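Lectin (Pleurotus ostreatus, PDB 6LI7) binds N-acetylgalactosamine, and probably related sugars, through a calcium ion, as a mushroom lectin built of two similar beta-sandwich halves. Local coordinates at residues A257-Y262 with S275-A280; Y262-N267 with D281-P286; Q44-L49 with S150-F155. One frame throughout, in Å; residues are numbered along the deposited sequence.

How the interactions relate
Interactions 1 and 2 share Y262 and strand 261-266 and belong to the same beta-sandwich half, yet differ in chemistry. Interaction 1 lies at the sugar-binding end, partly buried, where two adjacent aspartates at the end of strand 249-259, a calcium ion, an aromatic ring and waters meet. Interaction 2 is buried between the two sheets, mostly apolar but for a short hydroxyl-carboxylate relay. Interaction 3, partly buried and away from the metal and sugar sites, packs the loop leaving strand 43-44 on strand 146-155 of the N-terminal sandwich. It touches interaction 2 through A282 O and F45 N, 2.9 Å apart, a probable hydrogen bond where strand 43-44 edges the sheet containing strand 281-285.

Interaction 1 (A257-Y262 with S275-A280); sequences AADDRY and SSYTVA. With CA (calcium ion), chain E; NGA (2-acetamido-2-deoxy-beta-D-galactopyranose), chain I.
D260 OD2 is gripped twice: it binds the calcium ion at 2.3 Å and accepts a hydrogen bond from the backbone N of G302, while OD1 lies beside O3 of the sugar and at the edge of the Y277 ring, 3.8 Å from CE2. D259 and D260 are joined by a cis peptide, their CA atoms only 3.1 Å apart, an Asp-cis-Asp motif as in the calcium-dependent PA14 adhesins of fungi. That turn sends both carboxylates to one ion, D259 through OD1. N301, G303 and P305 supply further oxygens, and O3 and O4 of the N-acetylgalactosamine complete the shell. Aspartate suits both places, since a short acidic chain gives one oxygen to the metal and keeps the other beside a sugar hydroxyl: D259 OD2 lies 2.5 Å from NGA O4, and it also accepts from W364 NE1.

Y277 forms part of the pocket wall. With CG lodged between its backbone N and carbonyl carbon (chi1 54°), the ring runs out along D259, whose OD2 sits over one face near the rim, and its OH comes within 3.3 Å of NGA C5. A tyrosine offers both a broad surface and the length to reach the sugar.

Behind the site water joins the segments. Water 1 donates to A258 O and more weakly accepts from S276 N; water 2 accepts from R261 NH2 and is weakly bonded to S275 OG, and S275 CB packs over one face of that guanidinium, 3.7 Å from NH2. Small side chains suit the inner end, where A257 CB meets A280 CB. The loop 275-280 is folded by an ST turn and ST motif: S276 OG accepts from T278 N at 3.1 Å and from V279 N at 2.9 Å.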
loop_
_atom_site.group_PDB
_atom_site.type_symbol
_atom_site.label_atom_id
_atom_site.label_comp_id
_atom_site.label_asym_id
_atom_site.label_seq_id
_atom_site.Cartn_x
_atom_site.Cartn_y
_atom_site.Cartn_z
ATOM N N ALA A 257 14.360 0.465 -6.348
ATOM C CA ALA A 257 15.799 0.618 -6.059
ATOM C C ALA A 257 16.564 0.191 -7.311
ATOM O O ALA A 257 16.092 -0.703 -8.065
ATOM C CB ALA A 257 16.177 -0.262 -4.850
ATOM N N ALA A 258 17.770 0.705 -7.481
ATOM C CA ALA A 258 18.612 0.271 -8.606
ATOM C C ALA A 258 20.100 0.255 -8.219
ATOM O O ALA A 258 20.567 1.164 -7.553
ATOM C CB ALA A 258 18.367 1.184 -9.792
ATOM N N ASP A 259 20.810 -0.702 -8.791
ATOM C CA ASP A 259 22.279 -0.740 -8.838
ATOM C C ASP A 259 22.785 -0.206 -10.193
ATOM O O ASP A 259 22.574 -0.935 -11.155
ATOM C CB ASP A 259 22.780 -2.157 -8.619
ATOM C CG ASP A 259 24.300 -2.269 -8.643
ATOM O OD1 ASP A 259 24.963 -1.289 -9.060
ATOM O OD2 ASP A 259 24.793 -3.310 -8.184
ATOM N N ASP A 260 22.874 1.107 -10.273
ATOM C CA ASP A 260 23.605 2.042 -9.371
ATOM C C ASP A 260 22.624 3.171 -9.081
ATOM O O ASP A 260 22.649 3.721 -7.977
ATOM C CB ASP A 260 24.952 2.503 -9.934
ATOM C CG ASP A 260 26.062 1.545 -9.556
ATOM O OD1 ASP A 260 26.357 1.500 -8.337
ATOM O OD2 ASP A 260 26.537 0.777 -10.445
ATOM N N ARG A 261 21.724 3.480 -10.037
ATOM C CA ARG A 261 20.865 4.689 -9.937
ATOM C C ARG A 261 19.714 4.577 -10.948
ATOM O O ARG A 261 19.777 3.700 -11.819
ATOM C CB ARG A 261 21.718 5.942 -10.176
ATOM C CG ARG A 261 22.237 6.094 -11.605
ATOM C CD ARG A 261 23.332 7.137 -11.858
ATOM N NE ARG A 261 23.205 8.249 -10.940
ATOM C CZ ARG A 261 24.047 8.509 -9.934
ATOM N NH1 ARG A 261 25.128 7.761 -9.760
ATOM N NH2 ARG A 261 23.807 9.516 -9.103
ATOM N N TYR A 262 18.637 5.347 -10.775
ATOM C CA TYR A 262 17.474 5.258 -11.691
ATOM C C TYR A 262 16.842 6.643 -11.741
ATOM O O TYR A 262 17.041 7.459 -10.804
ATOM C CB TYR A 262 16.427 4.191 -11.295
ATOM C CG TYR A 262 15.691 4.575 -10.040
ATOM C CD1 TYR A 262 16.249 4.344 -8.785
ATOM C CD2 TYR A 262 14.557 5.358 -10.113
ATOM C CE1 TYR A 262 15.631 4.814 -7.626
ATOM C CE2 TYR A 262 13.962 5.880 -8.979
ATOM C CZ TYR A 262 14.486 5.592 -7.726
ATOM O OH TYR A 262 13.873 6.132 -6.637
ATOM N N SER A 275 19.806 6.762 -6.121
ATOM C CA SER A 275 21.148 6.258 -6.429
ATOM C C SER A 275 21.597 5.283 -5.353
ATOM O O SER A 275 22.764 5.310 -5.062
ATOM C CB SER A 275 22.105 7.427 -6.553
ATOM O OG SER A 275 21.997 8.287 -5.428
ATOM N N SER A 276 20.709 4.465 -4.798
ATOM C CA SER A 276 21.085 3.513 -3.730
ATOM C C SER A 276 20.491 2.143 -4.020
ATOM O O SER A 276 19.305 2.053 -4.302
ATOM C CB SER A 276 20.633 4.022 -2.386
ATOM O OG SER A 276 20.892 3.043 -1.422
ATOM N N TYR A 277 21.310 1.111 -3.922
ATOM C CA TYR A 277 20.866 -0.275 -4.014
ATOM C C TYR A 277 20.723 -0.855 -2.605
ATOM O O TYR A 277 20.383 -2.010 -2.538
ATOM C CB TYR A 277 21.773 -1.070 -4.934
ATOM C CG TYR A 277 23.244 -1.022 -4.625
ATOM C CD1 TYR A 277 23.799 -1.903 -3.718
ATOM C CD2 TYR A 277 24.083 -0.189 -5.332
ATOM C CE1 TYR A 277 25.158 -1.906 -3.460
ATOM C CE2 TYR A 277 25.442 -0.154 -5.082
ATOM C CZ TYR A 277 25.977 -1.025 -4.139
ATOM O OH TYR A 277 27.316 -1.045 -3.883
ATOM N N THR A 278 20.837 -0.046 -1.550
ATOM C CA THR A 278 20.657 -0.539 -0.156
ATOM C C THR A 278 19.474 0.164 0.516
ATOM O O THR A 278 18.974 -0.400 1.536
ATOM C CB THR A 278 21.924 -0.336 0.691
ATOM O OG1 THR A 278 22.219 1.064 0.692
ATOM C CG2 THR A 278 23.090 -1.173 0.223
ATOM N N VAL A 279 19.041 1.335 0.009
ATOM C CA VAL A 279 17.874 2.079 0.549
ATOM C C VAL A 279 16.906 2.334 -0.605
ATOM O O VAL A 279 17.237 3.120 -1.502
ATOM C CB VAL A 279 18.318 3.407 1.183
ATOM C CG1 VAL A 279 17.125 4.170 1.694
ATOM C CG2 VAL A 279 19.360 3.206 2.292
ATOM N N ALA A 280 15.727 1.744 -0.536
ATOM C CA ALA A 280 14.706 1.807 -1.604
ATOM C C ALA A 280 13.894 3.093 -1.451
ATOM O O ALA A 280 13.775 3.606 -0.326
ATOM C CB ALA A 280 13.824 0.605 -1.571
HETATM CA CA CA E . 26.909 -1.479 -10.356
HETATM C C1 NGA I . 30.282 -2.699 -6.534
HETATM C C2 NGA I . 29.940 -1.775 -7.737
HETATM C C3 NGA I . 28.564 -1.141 -7.457
HETATM C C4 NGA I . 27.587 -2.280 -7.149
HETATM C C5 NGA I . 28.132 -3.343 -6.148
HETATM C C6 NGA I . 27.119 -4.449 -5.943
HETATM C C7 NGA I . 31.868 -0.954 -9.050
HETATM C C8 NGA I . 32.836 0.191 -9.202
HETATM N N2 NGA I . 31.026 -0.804 -8.020
HETATM O O1 NGA I . 31.575 -3.190 -6.613
HETATM O O3 NGA I . 28.019 -0.389 -8.604
HETATM O O4 NGA I . 27.264 -2.917 -8.446
HETATM O O5 NGA I . 29.410 -3.855 -6.655
HETATM O O6 NGA I . 27.524 -5.392 -5.006
HETATM O O7 NGA I . 31.917 -1.930 -9.841
HETATM O O HOH W 1 18.939 3.458 -7.036
HETATM O O HOH W 2 24.194 10.691 -6.498
#

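Interaction 2 (Y262-N267 with D281-P286); sequences YTLYVN and DAYTIP
The rings of Y262 and Y283 meet through their edges: D281 OD2 lies in the plane of the Y262 ring at its hydroxyl edge, and Y262 OH lies in the plane of the Y283 ring, at that ring's edge. The two tyrosines come from opposite directions, one from each sheet of a beta-sandwich. Strand 261-266 belongs to one sheet and strand 281-285 to the other; the axes of the parts in contact pass 10.2 Å apart with N-to-C directions 17° from parallel, so the link between them is made by side chains reaching across the core.

The polar end is a relay. Y283 OH donates to Y262 OH at 2.7 Å, and Y262 OH donates in turn to D281 OD2 at 2.5 Å. The carboxylate is met on its anti side, 16° out of its plane. Y262 OH thus both accepts and donates, and the run of donors in one sense would probably strengthen the last bond, which suits an acidic acceptor. Tyrosine fits both places because its ring spans apolar core while its OH reaches a polar partner. Y262 stands with CG between its backbone N and carbonyl carbon (chi1 69°), which aims the hydroxyl along toward D281.

Farther along, the contact turns apolar. L264 and Y283 slide past each other, L264 CD2 lying 4.0 Å from Y283 CD2. I256 and V254 of strand 249-259 and I297 and F295 of strand 293-301 pack around these residues. Branched chains suit the last pair, V266 and I285, which point tip to tip, with V266 CG2 only 3.3 Å from I285 CD1, tighter than usual for two methyls.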
loop_
_atom_site.group_PDB
_atom_site.type_symbol
_atom_site.label_atom_id
_atom_site.label_comp_id
_atom_site.label_asym_id
_atom_site.label_seq_id
_atom_site.Cartn_x
_atom_site.Cartn_y
_atom_site.Cartn_z
ATOM N N TYR A 262 18.637 5.347 -10.775
ATOM C CA TYR A 262 17.474 5.258 -11.691
ATOM C C TYR A 262 16.842 6.643 -11.741
ATOM O O TYR A 262 17.041 7.459 -10.804
ATOM C CB TYR A 262 16.427 4.191 -11.295
ATOM C CG TYR A 262 15.691 4.575 -10.040
ATOM C CD1 TYR A 262 16.249 4.344 -8.785
ATOM C CD2 TYR A 262 14.557 5.358 -10.113
ATOM C CE1 TYR A 262 15.631 4.814 -7.626
ATOM C CE2 TYR A 262 13.962 5.880 -8.979
ATOM C CZ TYR A 262 14.486 5.592 -7.726
ATOM O OH TYR A 262 13.873 6.132 -6.637
ATOM N N THR A 263 16.043 6.841 -12.786
ATOM C CA THR A 263 14.992 7.874 -12.845
ATOM C C THR A 263 13.710 7.210 -13.318
ATOM O O THR A 263 13.770 6.385 -14.302
ATOM C CB THR A 263 15.349 9.003 -13.815
ATOM O OG1 THR A 263 16.627 9.496 -13.434
ATOM C CG2 THR A 263 14.329 10.127 -13.791
ATOM N N LEU A 264 12.614 7.558 -12.656
ATOM C CA LEU A 264 11.334 6.860 -12.831
ATOM C C LEU A 264 10.372 7.870 -13.448
ATOM O O LEU A 264 10.336 8.990 -12.928
ATOM C CB LEU A 264 10.813 6.431 -11.468
ATOM C CG LEU A 264 9.399 5.873 -11.434
ATOM C CD1 LEU A 264 9.277 4.589 -12.230
ATOM C CD2 LEU A 264 8.987 5.628 -9.991
ATOM N N TYR A 265 9.566 7.398 -14.396
ATOM C CA TYR A 265 8.572 8.187 -15.185
ATOM C C TYR A 265 7.259 7.442 -15.190
ATOM O O TYR A 265 7.273 6.232 -15.280
ATOM C CB TYR A 265 9.038 8.344 -16.634
ATOM C CG TYR A 265 10.351 9.062 -16.757
ATOM C CD1 TYR A 265 11.552 8.364 -16.747
ATOM C CD2 TYR A 265 10.380 10.437 -16.875
ATOM C CE1 TYR A 265 12.752 9.045 -16.830
ATOM C CE2 TYR A 265 11.568 11.129 -16.962
ATOM C CZ TYR A 265 12.748 10.420 -16.963
ATOM O OH TYR A 265 13.899 11.125 -16.989
ATOM N N VAL A 266 6.151 8.157 -15.088
ATOM C CA VAL A 266 4.791 7.565 -15.249
ATOM C C VAL A 266 4.059 8.426 -16.292
ATOM O O VAL A 266 4.071 9.656 -16.131
ATOM C CB VAL A 266 4.014 7.569 -13.921
ATOM C CG1 VAL A 266 2.669 6.911 -14.084
ATOM C CG2 VAL A 266 4.799 6.863 -12.825
ATOM N N ASN A 267 3.540 7.804 -17.342
ATOM C CA ASN A 267 2.915 8.493 -18.505
ATOM C C ASN A 267 3.798 9.636 -18.969
ATOM O O ASN A 267 3.264 10.663 -19.194
ATOM C CB ASN A 267 1.531 8.967 -18.089
ATOM C CG ASN A 267 0.704 7.762 -17.683
ATOM O OD1 ASN A 267 0.909 6.665 -18.237
ATOM N ND2 ASN A 267 -0.173 7.920 -16.692
ATOM N N ASP A 281 13.349 3.605 -2.551
ATOM C CA ASP A 281 12.511 4.844 -2.556
ATOM C C ASP A 281 11.051 4.437 -2.798
ATOM O O ASP A 281 10.784 3.497 -3.583
ATOM C CB ASP A 281 13.007 5.793 -3.654
ATOM C CG ASP A 281 14.483 6.135 -3.523
ATOM O OD1 ASP A 281 14.854 6.421 -2.374
ATOM O OD2 ASP A 281 15.291 6.004 -4.528
ATOM N N ALA A 282 10.123 5.148 -2.196
ATOM C CA ALA A 282 8.683 4.881 -2.324
ATOM C C ALA A 282 8.045 6.165 -2.838
ATOM O O ALA A 282 8.415 7.259 -2.355
ATOM C CB ALA A 282 8.071 4.432 -1.025
ATOM N N TYR A 283 7.100 6.017 -3.756
ATOM C CA TYR A 283 6.385 7.172 -4.340
ATOM C C TYR A 283 4.891 6.885 -4.390
ATOM O O TYR A 283 4.466 5.712 -4.479
ATOM C CB TYR A 283 6.914 7.484 -5.738
ATOM C CG TYR A 283 8.395 7.737 -5.844
ATOM C CD1 TYR A 283 8.921 8.997 -5.668
ATOM C CD2 TYR A 283 9.270 6.713 -6.159
ATOM C CE1 TYR A 283 10.289 9.223 -5.747
ATOM C CE2 TYR A 283 10.633 6.926 -6.282
ATOM C CZ TYR A 283 11.149 8.185 -6.052
ATOM O OH TYR A 283 12.484 8.392 -6.203
ATOM N N THR A 284 4.112 7.958 -4.319
ATOM C CA THR A 284 2.652 7.941 -4.499
ATOM C C THR A 284 2.374 8.655 -5.820
ATOM O O THR A 284 2.967 9.712 -6.061
ATOM C CB THR A 284 1.940 8.634 -3.332
ATOM O OG1 THR A 284 2.119 7.761 -2.222
ATOM C CG2 THR A 284 0.445 8.802 -3.547
ATOM N N ILE A 285 1.552 8.041 -6.659
ATOM C CA ILE A 285 1.037 8.646 -7.924
ATOM C C ILE A 285 -0.469 8.776 -7.730
ATOM O O ILE A 285 -1.213 7.804 -7.774
ATOM C CB ILE A 285 1.467 7.793 -9.137
ATOM C CG1 ILE A 285 2.998 7.697 -9.162
ATOM C CG2 ILE A 285 0.921 8.414 -10.440
ATOM C CD1 ILE A 285 3.418 6.480 -9.815
ATOM N N PRO A 286 -0.940 9.948 -7.291
ATOM C CA PRO A 286 -2.336 10.114 -6.902
ATOM C C PRO A 286 -3.234 10.461 -8.107
ATOM O O PRO A 286 -4.452 10.535 -7.962
ATOM C CB PRO A 286 -2.209 11.326 -5.990
ATOM C CG PRO A 286 -1.189 12.181 -6.711
ATOM C CD PRO A 286 -0.160 11.187 -7.196
#

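Interaction 3 (Q44-L49 with S150-F155); sequences QFQPAL and SILVHF
S150 OG and L152 CG both stand anti to the backbone N (chi1 162° and 177°), which carries S150 OG to L49 and the L152 isobutyl group to Q46 and A48. The loop 44-49 runs nearly antiparallel to strand 150-155. S150 OG donates to L49 O at 2.7 Å, approaching from above the carbonyl plane, 44° out of it, rather than along a lone pair. Between, A48 CB rests 3.9 Å from L152 CB, a small residue where the backbones come nearest. The extended Q46 side chain crosses that of L152 at about a right angle, its amide carbon CD 3.9 Å from L152 CD2, so the aliphatic leucine has both a methyl and an amide lying against it. Water 3 bridges the other end: it donates to Q46 O at 2.6 Å and lies 2.8 Å from H154 NE2, in the imidazole plane, while H154 ND1 has a weak bond to S160 OG. One direct bond, one water and leucine packing thus tie the loop leaving strand 43-44 to strand 146-155 of the N-terminal sandwich: side-chain groups and a water reach backbone carbonyls of the loop, with no strand pairing between the two segments.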
loop_
_atom_site.group_PDB
_atom_site.type_symbol
_atom_site.label_atom_id
_atom_site.label_comp_id
_atom_site.label_asym_id
_atom_site.label_seq_id
_atom_site.Cartn_x
_atom_site.Cartn_y
_atom_site.Cartn_z
ATOM N N GLN A 44 7.012 11.853 -3.041
ATOM C CA GLN A 44 7.563 10.866 -2.091
ATOM C C GLN A 44 6.418 10.264 -1.275
ATOM O O GLN A 44 5.552 10.988 -0.824
ATOM C CB GLN A 44 8.605 11.511 -1.187
ATOM C CG GLN A 44 9.154 10.534 -0.156
ATOM C CD GLN A 44 10.198 11.198 0.702
ATOM O OE1 GLN A 44 11.056 11.929 0.246
ATOM N NE2 GLN A 44 10.112 10.959 1.980
ATOM N N PHE A 45 6.414 8.950 -1.061
ATOM C CA PHE A 45 5.351 8.244 -0.299
ATOM C C PHE A 45 5.299 8.815 1.123
ATOM O O PHE A 45 6.306 8.977 1.737
ATOM C CB PHE A 45 5.681 6.752 -0.284
ATOM C CG PHE A 45 4.748 5.988 0.603
ATOM C CD1 PHE A 45 3.451 5.730 0.189
ATOM C CD2 PHE A 45 5.150 5.566 1.866
ATOM C CE1 PHE A 45 2.564 5.049 1.007
ATOM C CE2 PHE A 45 4.253 4.908 2.698
ATOM C CZ PHE A 45 2.973 4.640 2.269
ATOM N N GLN A 46 4.140 9.114 1.648
ATOM C CA GLN A 46 3.952 9.611 3.046
ATOM C C GLN A 46 3.443 8.454 3.903
ATOM O O GLN A 46 2.353 7.956 3.636
ATOM C CB GLN A 46 2.943 10.763 3.107
ATOM C CG GLN A 46 2.838 11.348 4.526
ATOM C CD GLN A 46 1.608 12.194 4.802
ATOM O OE1 GLN A 46 0.919 12.687 3.889
ATOM N NE2 GLN A 46 1.279 12.299 6.087
ATOM N N PRO A 47 4.215 7.951 4.897
ATOM C CA PRO A 47 3.776 6.812 5.715
ATOM C C PRO A 47 2.550 7.132 6.584
ATOM O O PRO A 47 2.477 8.243 7.134
ATOM C CB PRO A 47 4.991 6.529 6.601
ATOM C CG PRO A 47 6.159 7.174 5.893
ATOM C CD PRO A 47 5.560 8.415 5.257
ATOM N N ALA A 48 1.566 6.232 6.621
ATOM C CA ALA A 48 0.551 6.165 7.690
ATOM C C ALA A 48 1.233 5.672 8.977
ATOM O O ALA A 48 1.956 4.648 8.933
ATOM C CB ALA A 48 -0.603 5.282 7.321
ATOM N N LEU A 49 1.020 6.398 10.067
ATOM C CA LEU A 49 1.575 6.050 11.404
ATOM C C LEU A 49 0.433 5.659 12.319
ATOM O O LEU A 49 -0.682 6.193 12.154
ATOM C CB LEU A 49 2.314 7.258 11.955
ATOM C CG LEU A 49 3.316 7.900 11.004
ATOM C CD1 LEU A 49 3.787 9.249 11.564
ATOM C CD2 LEU A 49 4.458 6.937 10.763
ATOM N N SER A 150 -4.920 2.939 11.390
ATOM C CA SER A 150 -4.713 4.311 10.900
ATOM C C SER A 150 -5.075 4.309 9.410
ATOM O O SER A 150 -4.642 3.393 8.651
ATOM C CB SER A 150 -3.298 4.697 11.253
ATOM O OG SER A 150 -2.820 5.780 10.527
ATOM N N ILE A 151 -5.907 5.260 9.035
ATOM C CA ILE A 151 -6.358 5.514 7.642
ATOM C C ILE A 151 -5.843 6.865 7.177
ATOM O O ILE A 151 -6.376 7.910 7.599
ATOM C CB ILE A 151 -7.881 5.420 7.607
ATOM C CG1 ILE A 151 -8.358 4.134 8.263
ATOM C CG2 ILE A 151 -8.351 5.544 6.180
ATOM C CD1 ILE A 151 -9.814 4.107 8.573
ATOM N N LEU A 152 -4.803 6.874 6.365
ATOM C CA LEU A 152 -4.268 8.137 5.831
ATOM C C LEU A 152 -4.954 8.400 4.476
ATOM O O LEU A 152 -4.630 7.720 3.506
ATOM C CB LEU A 152 -2.756 8.044 5.693
ATOM C CG LEU A 152 -2.086 9.264 5.069
ATOM C CD1 LEU A 152 -2.354 10.519 5.890
ATOM C CD2 LEU A 152 -0.599 9.001 4.921
ATOM N N VAL A 153 -5.908 9.329 4.471
ATOM C CA VAL A 153 -6.721 9.718 3.303
ATOM C C VAL A 153 -5.958 10.757 2.498
ATOM O O VAL A 153 -5.537 11.746 3.079
ATOM C CB VAL A 153 -8.092 10.213 3.754
ATOM C CG1 VAL A 153 -8.866 10.768 2.562
ATOM C CG2 VAL A 153 -8.857 9.085 4.421
ATOM N N HIS A 154 -5.750 10.508 1.202
ATOM C CA HIS A 154 -5.201 11.532 0.275
ATOM C C HIS A 154 -6.367 12.214 -0.468
ATOM O O HIS A 154 -7.278 11.503 -0.967
ATOM C CB HIS A 154 -4.191 10.901 -0.674
ATOM C CG HIS A 154 -3.144 10.135 0.048
ATOM N ND1 HIS A 154 -2.114 10.767 0.716
ATOM C CD2 HIS A 154 -2.954 8.800 0.182
ATOM C CE1 HIS A 154 -1.318 9.857 1.233
ATOM N NE2 HIS A 154 -1.818 8.637 0.917
ATOM N N PHE A 155 -6.367 13.543 -0.461
ATOM C CA PHE A 155 -7.416 14.389 -1.083
ATOM C C PHE A 155 -6.963 14.863 -2.475
ATOM O O PHE A 155 -5.753 14.946 -2.772
ATOM C CB PHE A 155 -7.737 15.560 -0.147
ATOM C CG PHE A 155 -8.317 15.155 1.186
ATOM C CD1 PHE A 155 -9.588 14.607 1.283
ATOM C CD2 PHE A 155 -7.565 15.283 2.334
ATOM C CE1 PHE A 155 -10.093 14.177 2.498
ATOM C CE2 PHE A 155 -8.088 14.897 3.563
ATOM C CZ PHE A 155 -9.339 14.328 3.641
HETATM O O HOH W 3 0.458 7.309 1.933
#